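Local atomic coordinates of EH1AB1 (PDB entry 6I8F), a protein that hydrolyses esters, probably through a serine nucleophile, and belongs to the alpha/beta hydrolase fold family. Residues A150-I155 with L169-D174; A143-G148 with A181-Q186; R21-L26 with R307-G312; F263-G268 with L313-E318; V45-V50 with Y133-E138. All coordinates share one frame; numbering follows the deposited sequence.

Contact 1 of 5, residues A150-I155 with L169-D174; sequences AAFRHI and LAVGGD
This is a buried apolar contact between a helix and a strand of the central sheet in an alpha/beta hydrolase fold. Phe152 and Ile155 on helix 143-157 face Leu169 and Val171 on strand 169-174. The helix runs nearly antiparallel to the strand, at 166° between their short axes, with a closest axis approach of 10.4 Å. On the helix side Phe152 does most of the touching. Its CG stands anti to the backbone N (chi1 171°), which sets the ring against the strand residues. One side of the ring then meets two strand residues in turn. Phe152 CD1 lies 3.7 Å from Val171 CG1, and the two side chains meet at about a right angle. Farther along the ring, Phe152 CE1 comes to 4.1 Å from Leu169 CD2. Both methyls approach obliquely. The same Leu169 CD2 also sits 4.4 Å from the backbone carbon Ile155 C. Leu169 and Val171 are two apart on the strand and present their side chains to the same helix, while Ala170 between them turns away and packs on Leu97. Beyond the strand, Phe152 also touches Ile98 and Tyr100 of strand 94-100 and Val184 and Cys188 of helix 176-190. Strand 169-174 leads directly to the probable nucleophile elbow, to which Gly173 belongs. All four touching residues are buried, and their side chains meet through carbon atoms alone. The contact therefore depends on shape and exclusion of water, with neither charge nor polar bonding between the two segments.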
# COMPACT_ATOMS: atom_id res chain seq x y z
N ALA A 150 26.94 -6.85 1.34
CA ALA A 150 27.54 -8.19 1.49
C ALA A 150 26.53 -9.16 2.11
O ALA A 150 26.47 -10.32 1.74
CB ALA A 150 28.83 -8.14 2.29
N ALA A 151 25.72 -8.67 3.06
CA ALA A 151 24.70 -9.51 3.72
C ALA A 151 23.69 -10.04 2.69
O ALA A 151 23.35 -11.24 2.69
CB ALA A 151 24.01 -8.72 4.80
N PHE A 152 23.20 -9.15 1.82
CA PHE A 152 22.23 -9.54 0.80
C PHE A 152 22.84 -10.55 -0.19
O PHE A 152 22.23 -11.58 -0.49
CB PHE A 152 21.65 -8.35 0.04
CG PHE A 152 20.82 -8.80 -1.13
CD1 PHE A 152 19.58 -9.37 -0.92
CD2 PHE A 152 21.34 -8.77 -2.41
CE1 PHE A 152 18.85 -9.88 -1.99
CE2 PHE A 152 20.60 -9.26 -3.48
CZ PHE A 152 19.36 -9.81 -3.27
N ARG A 153 24.03 -10.23 -0.70
CA ARG A 153 24.70 -11.13 -1.67
C ARG A 153 24.92 -12.51 -1.02
O ARG A 153 24.67 -13.53 -1.63
CB ARG A 153 26.03 -10.53 -2.15
CG ARG A 153 25.91 -9.32 -3.07
CD ARG A 153 27.26 -8.88 -3.61
NE ARG A 153 27.16 -7.83 -4.62
CZ ARG A 153 28.06 -6.86 -4.82
NH1 ARG A 153 29.08 -6.70 -3.99
NH2 ARG A 153 27.92 -6.03 -5.85
N HIS A 154 25.35 -12.53 0.24
CA HIS A 154 25.67 -13.78 0.94
C HIS A 154 24.41 -14.64 1.15
O HIS A 154 24.42 -15.85 0.92
CB HIS A 154 26.36 -13.49 2.27
CG HIS A 154 26.70 -14.73 3.03
ND1 HIS A 154 27.83 -15.48 2.74
CD2 HIS A 154 26.05 -15.37 4.02
CE1 HIS A 154 27.87 -16.52 3.55
NE2 HIS A 154 26.79 -16.48 4.35
N ILE A 155 23.32 -14.01 1.61
CA ILE A 155 22.05 -14.74 1.82
C ILE A 155 21.46 -15.17 0.46
O ILE A 155 21.00 -16.30 0.33
CB ILE A 155 21.08 -13.90 2.66
CG1 ILE A 155 21.64 -13.76 4.08
CG2 ILE A 155 19.68 -14.51 2.64
CD1 ILE A 155 21.13 -12.57 4.86
N LEU A 169 13.20 -12.95 -2.15
CA LEU A 169 14.15 -12.33 -1.23
C LEU A 169 13.94 -10.82 -1.27
O LEU A 169 14.26 -10.20 -2.27
CB LEU A 169 15.56 -12.69 -1.71
CG LEU A 169 16.47 -13.35 -0.70
CD1 LEU A 169 15.80 -14.57 -0.08
CD2 LEU A 169 17.78 -13.75 -1.38
N ALA A 170 13.43 -10.25 -0.18
CA ALA A 170 13.24 -8.81 -0.09
C ALA A 170 14.39 -8.20 0.72
O ALA A 170 15.03 -8.89 1.52
CB ALA A 170 11.92 -8.50 0.57
N VAL A 171 14.59 -6.90 0.57
CA VAL A 171 15.38 -6.10 1.50
C VAL A 171 14.48 -4.99 2.04
O VAL A 171 13.50 -4.58 1.40
CB VAL A 171 16.63 -5.49 0.85
CG1 VAL A 171 17.61 -6.58 0.45
CG2 VAL A 171 16.30 -4.59 -0.34
N GLY A 172 14.81 -4.51 3.24
CA GLY A 172 14.06 -3.45 3.82
C GLY A 172 14.74 -2.90 5.05
O GLY A 172 15.69 -3.45 5.54
N GLY A 173 14.21 -1.79 5.53
CA GLY A 173 14.77 -1.14 6.70
C GLY A 173 14.11 0.19 6.95
O GLY A 173 13.38 0.68 6.09
N ASP A 174 14.36 0.74 8.13
CA ASP A 174 13.79 2.01 8.56
C ASP A 174 14.90 3.08 8.57
O ASP A 174 16.00 2.82 9.04
CB ASP A 174 13.11 1.86 9.93
CG ASP A 174 14.02 1.41 11.06
OD1 ASP A 174 14.56 0.29 10.96
OD2 ASP A 174 14.18 2.19 12.03

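Contact 2 of 5, residues A143-G148 with A181-Q186; sequences APIDDG and AAVVCQ
Ile145 lays its CG2 methyl against Val183, with Ile145 CG2 and Val183 CG1 3.8 Å apart. Val183 CG1 stands anti to the backbone N (chi1 166°), which turns it to Ile145, and the two side chains cross at about a right angle. Ile145 starts out along the flank of its helix, but its branch end comes nearer to Val183. One turn on, Gly148 offers bare backbone. Val184 CG2 rests 3.9 Å from Gly148 C and just as near to Gly148 O, the carbonyl of the same peptide. With no side chain at Gly148 the methyl rests on the backbone itself, and the CA atoms of Gly148 and Val184 are 6.9 Å apart. At Ile145 and Val183 the CA atoms are 7.7 Å apart. The contact joins helix 143-157 to helix 176-190, the helix that follows the probable nucleophile elbow. Both lie within the alpha/beta hydrolase fold. Tyr236 of helix 230-236 covers Ile145 further, and Ala181 and Cys185 of the second helix pack on Val171 of the sheet. Gln186 NE2 finds partners outside the contact, in Pro250 O and Tyr279 OH. Across the helices the touch is between methyls and between a methyl and a peptide, so dispersion and close fit hold it.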
# COMPACT_ATOMS: atom_id res chain seq x y z
N ALA A 143 31.53 1.75 5.00
CA ALA A 143 31.57 0.43 5.68
C ALA A 143 30.16 -0.11 5.93
O ALA A 143 29.89 -1.28 5.67
CB ALA A 143 32.34 0.54 6.97
N PRO A 144 29.22 0.66 6.49
CA PRO A 144 27.90 0.10 6.78
C PRO A 144 27.14 -0.39 5.53
O PRO A 144 26.54 -1.46 5.53
CB PRO A 144 27.19 1.24 7.52
CG PRO A 144 28.34 2.09 8.06
CD PRO A 144 29.37 2.04 6.96
N ILE A 145 27.20 0.41 4.46
CA ILE A 145 26.61 0.09 3.16
C ILE A 145 27.27 -1.18 2.61
O ILE A 145 26.59 -2.04 2.07
CB ILE A 145 26.73 1.29 2.20
CG1 ILE A 145 25.86 2.47 2.64
CG2 ILE A 145 26.45 0.90 0.74
CD1 ILE A 145 24.40 2.16 2.81
N ASP A 146 28.61 -1.25 2.72
CA ASP A 146 29.37 -2.41 2.27
C ASP A 146 28.84 -3.68 2.94
O ASP A 146 28.64 -4.69 2.27
CB ASP A 146 30.88 -2.26 2.53
CG ASP A 146 31.58 -1.30 1.57
OD1 ASP A 146 30.99 -0.91 0.56
OD2 ASP A 146 32.73 -0.95 1.85
N ASP A 147 28.62 -3.63 4.26
CA ASP A 147 28.09 -4.76 5.02
C ASP A 147 26.68 -5.10 4.56
O ASP A 147 26.34 -6.27 4.43
CB ASP A 147 28.11 -4.49 6.53
CG ASP A 147 29.49 -4.57 7.14
OD1 ASP A 147 29.60 -4.34 8.36
OD2 ASP A 147 30.46 -4.86 6.40
N GLY A 148 25.85 -4.08 4.33
CA GLY A 148 24.46 -4.29 3.90
C GLY A 148 24.40 -5.05 2.59
O GLY A 148 23.66 -6.03 2.43
N ALA A 181 18.62 -0.30 2.24
CA ALA A 181 17.83 -1.18 1.40
C ALA A 181 17.76 -0.62 -0.02
O ALA A 181 17.96 -1.35 -0.98
CB ALA A 181 16.45 -1.38 1.99
N ALA A 182 17.48 0.68 -0.16
CA ALA A 182 17.38 1.28 -1.49
C ALA A 182 18.70 1.12 -2.24
O ALA A 182 18.73 0.79 -3.44
CB ALA A 182 16.99 2.73 -1.38
N VAL A 183 19.80 1.37 -1.53
CA VAL A 183 21.13 1.37 -2.12
C VAL A 183 21.52 -0.05 -2.52
O VAL A 183 22.10 -0.23 -3.58
CB VAL A 183 22.16 2.02 -1.18
CG1 VAL A 183 23.60 1.73 -1.60
CG2 VAL A 183 21.92 3.52 -1.08
N VAL A 184 21.19 -1.06 -1.69
CA VAL A 184 21.47 -2.46 -2.03
C VAL A 184 20.86 -2.79 -3.40
O VAL A 184 21.51 -3.43 -4.22
CB VAL A 184 21.00 -3.45 -0.95
CG1 VAL A 184 21.04 -4.89 -1.44
CG2 VAL A 184 21.80 -3.31 0.33
N CYS A 185 19.61 -2.38 -3.62
CA CYS A 185 18.91 -2.68 -4.89
C CYS A 185 19.65 -2.04 -6.07
O CYS A 185 19.85 -2.71 -7.10
CB CYS A 185 17.47 -2.19 -4.86
SG CYS A 185 16.45 -3.05 -3.65
N GLN A 186 20.04 -0.77 -5.91
CA GLN A 186 20.74 -0.02 -6.97
C GLN A 186 22.12 -0.63 -7.23
O GLN A 186 22.53 -0.76 -8.39
CB GLN A 186 20.87 1.46 -6.63
CG GLN A 186 19.57 2.23 -6.80
CD GLN A 186 19.82 3.71 -6.74
OE1 GLN A 186 20.93 4.17 -7.00
NE2 GLN A 186 18.79 4.46 -6.38

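Contact 3 of 5, residues R21-L26 with R307-G312; sequences RNLLDL and RFLSQG
The Phe308 ring is covered on both faces. Leu23 CD1 lies over one, 4.1 Å from the ring centroid and 26° off the ring normal, in a CH-pi contact. It is offset toward the rim and comes closest to Phe308 CG, at 3.7 Å. On the opposite face, CG of the neighbouring Arg307 sits 4.1 Å above the plane, over the ring centre. Leu26 CD1 approaches obliquely, 4.0 Å from Phe308 CE1. Leu23 divides its two methyls between partners. With its CG anti to the backbone N (chi1 -180°), it sends CD1 to the ring and CD2 to Leu309, where Leu23 CD2 and Leu309 CD1 are 3.9 Å apart. A glycine in place of Leu23 would probably leave that face of Phe308 and the end of Leu309 without their packing partner and open a gap beside the ring. Leu23 and Leu309 are buried and both also touch Ile299, whereas Leu26 lies at the surface. The Glu19 carboxylate, earlier on helix 18-32, accepts hydrogen bonds from Ser310 N (at OE1) and Gln311 N (at OE2). The contact thus packs an N-terminal helix, by an apolar patch, onto the loop leading into the C-terminal helix of an alpha/beta hydrolase.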
# COMPACT_ATOMS: atom_id res chain seq x y z
N ARG A 21 1.71 13.78 20.13
CA ARG A 21 1.83 14.92 21.06
C ARG A 21 2.25 14.41 22.45
O ARG A 21 3.18 14.95 23.05
CB ARG A 21 0.50 15.68 21.15
CG ARG A 21 0.62 17.16 20.80
CD ARG A 21 -0.71 17.84 20.57
NE ARG A 21 -1.55 17.20 19.55
CZ ARG A 21 -2.79 16.78 19.75
NH1 ARG A 21 -3.36 16.92 20.94
NH2 ARG A 21 -3.48 16.24 18.76
N ASN A 22 1.58 13.36 22.94
CA ASN A 22 1.86 12.78 24.25
C ASN A 22 3.33 12.35 24.31
O ASN A 22 4.01 12.64 25.31
CB ASN A 22 0.93 11.63 24.61
CG ASN A 22 -0.47 12.10 24.97
OD1 ASN A 22 -0.68 13.29 25.23
ND2 ASN A 22 -1.42 11.18 24.99
N LEU A 23 3.83 11.68 23.26
CA LEU A 23 5.22 11.23 23.26
C LEU A 23 6.17 12.43 23.26
O LEU A 23 7.22 12.41 23.92
CB LEU A 23 5.52 10.33 22.06
CG LEU A 23 6.96 9.83 22.01
CD1 LEU A 23 7.29 9.00 23.25
CD2 LEU A 23 7.25 9.02 20.75
N LEU A 24 5.85 13.46 22.46
CA LEU A 24 6.72 14.63 22.35
C LEU A 24 6.77 15.37 23.70
O LEU A 24 7.84 15.83 24.10
CB LEU A 24 6.21 15.55 21.23
CG LEU A 24 6.34 14.99 19.81
CD1 LEU A 24 5.81 16.00 18.81
CD2 LEU A 24 7.78 14.62 19.48
N ASP A 25 5.64 15.44 24.41
CA ASP A 25 5.60 16.00 25.77
C ASP A 25 6.52 15.20 26.69
O ASP A 25 7.23 15.79 27.51
CB ASP A 25 4.17 16.04 26.33
CG ASP A 25 3.26 17.05 25.66
OD1 ASP A 25 3.78 17.96 25.00
OD2 ASP A 25 2.04 16.91 25.81
N LEU A 26 6.53 13.86 26.54
CA LEU A 26 7.39 12.99 27.35
C LEU A 26 8.87 13.31 27.11
O LEU A 26 9.66 13.38 28.05
CB LEU A 26 7.12 11.52 27.04
CG LEU A 26 6.37 10.77 28.14
CD1 LEU A 26 6.11 9.33 27.72
CD2 LEU A 26 7.13 10.83 29.46
N ARG A 307 5.83 0.97 21.56
CA ARG A 307 5.35 1.03 22.95
C ARG A 307 4.45 2.26 23.13
O ARG A 307 3.44 2.19 23.82
CB ARG A 307 6.52 1.13 23.93
CG ARG A 307 6.09 1.35 25.37
CD ARG A 307 7.28 1.34 26.28
NE ARG A 307 6.90 1.76 27.61
CZ ARG A 307 7.72 1.85 28.64
NH1 ARG A 307 9.01 1.56 28.49
NH2 ARG A 307 7.24 2.24 29.82
N PHE A 308 4.83 3.36 22.48
CA PHE A 308 4.22 4.66 22.66
C PHE A 308 3.25 5.01 21.52
O PHE A 308 2.29 5.73 21.78
CB PHE A 308 5.29 5.74 22.74
CG PHE A 308 6.23 5.54 23.89
CD1 PHE A 308 5.81 5.79 25.19
CD2 PHE A 308 7.51 5.05 23.69
CE1 PHE A 308 6.68 5.61 26.26
CE2 PHE A 308 8.36 4.84 24.76
CZ PHE A 308 7.95 5.12 26.04
N LEU A 309 3.54 4.55 20.29
CA LEU A 309 2.78 4.96 19.11
C LEU A 309 2.13 3.73 18.45
O LEU A 309 2.79 2.94 17.76
CB LEU A 309 3.70 5.71 18.13
CG LEU A 309 4.43 6.93 18.70
CD1 LEU A 309 5.33 7.57 17.65
CD2 LEU A 309 3.45 7.95 19.25
N SER A 310 0.82 3.60 18.66
CA SER A 310 -0.02 2.59 18.03
C SER A 310 0.07 2.65 16.50
O SER A 310 -0.10 1.62 15.85
CB SER A 310 -1.45 2.77 18.44
OG SER A 310 -1.59 2.33 19.77
N GLN A 311 0.25 3.86 15.95
CA GLN A 311 0.33 4.03 14.51
C GLN A 311 1.48 3.16 13.99
O GLN A 311 1.42 2.62 12.88
CB GLN A 311 0.53 5.51 14.15
CG GLN A 311 -0.73 6.35 14.22
CD GLN A 311 -1.75 5.94 13.18
OE1 GLN A 311 -1.53 6.06 11.98
NE2 GLN A 311 -2.88 5.43 13.64
N GLY A 312 2.51 3.00 14.82
CA GLY A 312 3.66 2.18 14.51
C GLY A 312 3.28 0.73 14.26
O GLY A 312 3.81 0.08 13.36

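Contact 4 of 5, residues F263-G268 with L313-E318; sequences FVLTAG and LKANDE
Strand 262-267 of the alpha/beta hydrolase sheet is covered here by the C-terminal helix 310-327, and the touching residues are all buried. The purely apolar part is Leu265 against Ala315. Leu265 CG is anti to the backbone N (chi1 -178°), and Leu265 CD1 reaches to 3.8 Å from Ala315 CB. Phe302 packs on both residues. The second part sets an aromatic ring beside the aliphatic stem of an acid. Phe263 leaves the strand on the helix side, and Glu318 crosses its ring at about a right angle. Glu318 CG meets the end of the ring obliquely, 4.0 Å from Phe263 CE1 and 4.1 Å from Phe263 CZ. The extended Glu318 chain carries its carboxylate on past the ring, with the two planes 63° apart. Polar bonding of this buried carboxylate lies outside the two segments. Its OE1 is hydrogen-bonded to Tyr295 OH, and its OE2 to Thr291 OG1 of the second subunit. Helix 310-327 therefore faces both the sheet and the other copy of the protein, where Val322 of the second subunit also packs on Glu318. The carboxylate also grazes the ring: Glu318 OE2 stands 4.1 Å from Phe263 CE1.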
# COMPACT_ATOMS: atom_id res chain seq x y z
N PHE A 263 7.59 -0.99 -1.40
CA PHE A 263 6.70 -0.35 -0.48
C PHE A 263 7.48 0.82 0.14
O PHE A 263 8.54 0.59 0.71
CB PHE A 263 6.24 -1.36 0.58
CG PHE A 263 5.43 -0.78 1.71
CD1 PHE A 263 4.06 -0.63 1.59
CD2 PHE A 263 6.02 -0.39 2.89
CE1 PHE A 263 3.30 -0.12 2.63
CE2 PHE A 263 5.27 0.15 3.92
CZ PHE A 263 3.91 0.27 3.80
N VAL A 264 6.96 2.04 0.00
CA VAL A 264 7.63 3.25 0.52
C VAL A 264 6.66 3.94 1.49
O VAL A 264 5.53 4.29 1.12
CB VAL A 264 8.06 4.19 -0.63
CG1 VAL A 264 8.84 5.38 -0.09
CG2 VAL A 264 8.88 3.47 -1.70
N LEU A 265 7.10 4.10 2.73
CA LEU A 265 6.29 4.69 3.77
C LEU A 265 6.95 6.00 4.22
O LEU A 265 8.17 6.02 4.45
CB LEU A 265 6.15 3.70 4.93
CG LEU A 265 5.28 4.17 6.10
CD1 LEU A 265 4.61 2.99 6.77
CD2 LEU A 265 6.10 4.94 7.12
N THR A 266 6.14 7.07 4.34
CA THR A 266 6.58 8.30 4.97
C THR A 266 5.72 8.61 6.20
O THR A 266 4.54 8.25 6.29
CB THR A 266 6.59 9.49 4.00
OG1 THR A 266 5.27 9.65 3.48
CG2 THR A 266 7.59 9.32 2.88
N ALA A 267 6.36 9.28 7.16
CA ALA A 267 5.70 9.87 8.32
C ALA A 267 5.41 11.34 8.00
O ALA A 267 6.24 12.01 7.40
CB ALA A 267 6.56 9.71 9.55
N GLY A 268 4.23 11.82 8.41
CA GLY A 268 3.74 13.17 8.10
C GLY A 268 4.60 14.28 8.68
O GLY A 268 4.86 15.27 8.01
N LEU A 313 2.35 0.20 15.07
CA LEU A 313 1.91 -1.19 14.90
C LEU A 313 1.06 -1.32 13.63
O LEU A 313 1.16 -2.31 12.92
CB LEU A 313 1.13 -1.64 16.13
CG LEU A 313 1.93 -1.69 17.43
CD1 LEU A 313 1.02 -2.04 18.59
CD2 LEU A 313 3.09 -2.68 17.34
N LYS A 314 0.21 -0.32 13.36
CA LYS A 314 -0.56 -0.27 12.13
C LYS A 314 0.39 -0.27 10.92
O LYS A 314 0.15 -1.01 9.98
CB LYS A 314 -1.50 0.94 12.12
CG LYS A 314 -2.58 0.91 13.20
CD LYS A 314 -3.97 0.61 12.67
CE LYS A 314 -4.87 -0.04 13.71
NZ LYS A 314 -4.98 0.81 14.92
N ALA A 315 1.47 0.54 10.99
CA ALA A 315 2.46 0.65 9.91
C ALA A 315 3.21 -0.67 9.72
O ALA A 315 3.44 -1.09 8.57
CB ALA A 315 3.42 1.77 10.17
N ASN A 316 3.62 -1.30 10.84
CA ASN A 316 4.20 -2.65 10.85
C ASN A 316 3.30 -3.59 10.04
O ASN A 316 3.74 -4.24 9.09
CB ASN A 316 4.37 -3.22 12.27
CG ASN A 316 5.43 -2.56 13.13
OD1 ASN A 316 5.50 -2.84 14.33
ND2 ASN A 316 6.26 -1.70 12.55
N ASP A 317 2.02 -3.65 10.44
CA ASP A 317 1.05 -4.58 9.85
C ASP A 317 0.85 -4.28 8.35
O ASP A 317 0.73 -5.20 7.55
CB ASP A 317 -0.26 -4.55 10.64
CG ASP A 317 -0.09 -5.06 12.06
OD1 ASP A 317 1.01 -5.56 12.39
OD2 ASP A 317 -1.05 -4.92 12.85
N GLU A 318 0.80 -2.99 7.97
CA GLU A 318 0.62 -2.63 6.56
C GLU A 318 1.84 -3.04 5.72
O GLU A 318 1.70 -3.61 4.64
CB GLU A 318 0.35 -1.13 6.39
CG GLU A 318 0.16 -0.76 4.94
CD GLU A 318 -0.35 0.64 4.64
OE1 GLU A 318 -0.50 1.45 5.59
OE2 GLU A 318 -0.56 0.90 3.46

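Contact 5 of 5, residues V45-V50 with Y133-E138; sequences VGRKAV and YRLAPE
Arg47 NH2 is held by Glu138 OE1 at 2.7 Å, with Ala136 O also close, 2.9 Å away. The other terminal nitrogen completes a two-pronged salt bridge: Arg47 NH1 bonds Glu138 OE2, also at 2.7 Å. Both bonds are nearly straight, at about 165°. The guanidinium meets the carboxylate end-on, one nitrogen to each oxygen, and both oxygens are met on their syn side, with the nitrogens somewhat out of the carboxylate plane. The fit is not flat, since the two planes stand 33° apart. Arg47 reaches out and bends at chi3 (-55°). In this alpha/beta hydrolase the salt bridge ties the N-terminal helix 43-55 to the loop between strand 127-132 and helix 143-157. Arg47 NE has a partner of its own in Val106 O, so all three guanidinium nitrogens have a polar neighbour, which limits how the group can turn. Apolar atoms of the loop lie obliquely to it. Leu135 CB is 4.0 Å from Arg47 NH2, and Pro137 CD, after a cis peptide bond, is 3.8 Å from Arg47 NH2. A leucine in place of Arg47 would probably leave the Glu138 carboxylate without its charged mate and Val106 O without this donor. Glu138 itself is exposed to solvent.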
# COMPACT_ATOMS: atom_id res chain seq x y z
N VAL A 45 29.23 5.76 24.27
CA VAL A 45 28.44 6.00 25.47
C VAL A 45 26.99 6.32 25.09
O VAL A 45 26.05 5.75 25.65
CB VAL A 45 29.05 7.15 26.31
CG1 VAL A 45 28.15 7.57 27.46
CG2 VAL A 45 30.44 6.78 26.82
N GLY A 46 26.84 7.27 24.17
CA GLY A 46 25.55 7.67 23.65
C GLY A 46 24.82 6.51 23.01
O GLY A 46 23.62 6.36 23.19
N ARG A 47 25.57 5.69 22.25
CA ARG A 47 25.03 4.52 21.56
C ARG A 47 24.38 3.60 22.59
O ARG A 47 23.24 3.19 22.42
CB ARG A 47 26.13 3.80 20.77
CG ARG A 47 25.75 2.41 20.27
CD ARG A 47 26.89 1.72 19.55
NE ARG A 47 27.39 2.55 18.47
CZ ARG A 47 28.68 2.70 18.14
NH1 ARG A 47 29.66 2.19 18.87
NH2 ARG A 47 28.96 3.38 17.04
N LYS A 48 25.12 3.29 23.66
CA LYS A 48 24.71 2.30 24.64
C LYS A 48 23.43 2.76 25.35
O LYS A 48 22.52 1.96 25.58
CB LYS A 48 25.85 2.07 25.63
CG LYS A 48 25.72 0.79 26.42
CD LYS A 48 27.04 0.26 26.92
CE LYS A 48 26.89 -0.55 28.19
NZ LYS A 48 26.85 0.33 29.38
N ALA A 49 23.36 4.06 25.66
CA ALA A 49 22.25 4.64 26.38
C ALA A 49 21.00 4.69 25.49
O ALA A 49 19.92 4.31 25.92
CB ALA A 49 22.61 6.02 26.87
N VAL A 50 21.14 5.19 24.26
CA VAL A 50 20.01 5.39 23.38
C VAL A 50 19.50 4.02 22.89
O VAL A 50 18.30 3.86 22.68
CB VAL A 50 20.31 6.34 22.21
CG1 VAL A 50 19.14 6.44 21.26
CG2 VAL A 50 20.69 7.73 22.70
N TYR A 133 25.09 -4.75 10.96
CA TYR A 133 26.13 -4.17 10.13
C TYR A 133 27.02 -3.26 10.99
O TYR A 133 26.57 -2.70 12.01
CB TYR A 133 25.48 -3.43 8.96
CG TYR A 133 24.49 -2.36 9.35
CD1 TYR A 133 23.12 -2.62 9.39
CD2 TYR A 133 24.91 -1.08 9.64
CE1 TYR A 133 22.21 -1.65 9.73
CE2 TYR A 133 24.01 -0.09 9.98
CZ TYR A 133 22.65 -0.37 10.02
OH TYR A 133 21.77 0.62 10.36
N ARG A 134 28.28 -3.10 10.57
CA ARG A 134 29.24 -2.19 11.24
C ARG A 134 28.69 -0.77 11.25
O ARG A 134 28.06 -0.35 10.28
CB ARG A 134 30.59 -2.16 10.51
CG ARG A 134 31.43 -3.40 10.76
CD ARG A 134 32.70 -3.40 9.95
NE ARG A 134 32.42 -3.48 8.53
CZ ARG A 134 33.24 -3.04 7.58
NH1 ARG A 134 34.39 -2.48 7.91
NH2 ARG A 134 32.88 -3.16 6.32
N LEU A 135 28.98 -0.05 12.34
CA LEU A 135 28.48 1.30 12.59
C LEU A 135 29.65 2.30 12.67
O LEU A 135 30.78 1.95 13.03
CB LEU A 135 27.67 1.28 13.89
CG LEU A 135 26.45 0.35 13.92
CD1 LEU A 135 25.93 0.19 15.34
CD2 LEU A 135 25.35 0.85 13.01
N ALA A 136 29.33 3.55 12.33
CA ALA A 136 30.17 4.74 12.57
C ALA A 136 29.98 5.19 14.02
O ALA A 136 28.93 4.93 14.59
CB ALA A 136 29.79 5.83 11.60
N PRO A 137 30.97 5.89 14.61
CA PRO A 137 32.16 6.40 13.93
C PRO A 137 33.27 5.38 13.68
O PRO A 137 34.17 5.65 12.90
CB PRO A 137 32.69 7.51 14.86
CG PRO A 137 32.15 7.15 16.22
CD PRO A 137 30.82 6.49 15.94
N GLU A 138 33.18 4.20 14.31
CA GLU A 138 34.25 3.22 14.30
C GLU A 138 34.50 2.76 12.86
O GLU A 138 35.64 2.56 12.44
CB GLU A 138 33.91 2.04 15.22
CG GLU A 138 33.81 2.39 16.69
CD GLU A 138 32.46 2.88 17.20
OE1 GLU A 138 31.61 3.29 16.38
OE2 GLU A 138 32.25 2.86 18.42

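Contacts 1 and 2 form one continuous packed region. Their centres are about 8 Å apart, both use helix 143-157, and Gly172 CA lies 3.7 Å from Ala181 CB. Strand 169-174 and helix 176-190 flank the probable nucleophile elbow, with Ser175 between them. Contact 5 joins this region through a salt bridge from Arg134 NE to Asp147 OD1, 3.0 Å long. Contact 4 reaches the same sheet as contact 1, with centres about 19 Å apart, and its Leu265 lies near the likely Ser175, His300 and Asp270 triad. Contact 3 adjoins contact 4 along helix 310-327, their centres about 15 Å apart. It lies about 30 Å, centre to centre, from contacts 1 and 2, across the chain's centre.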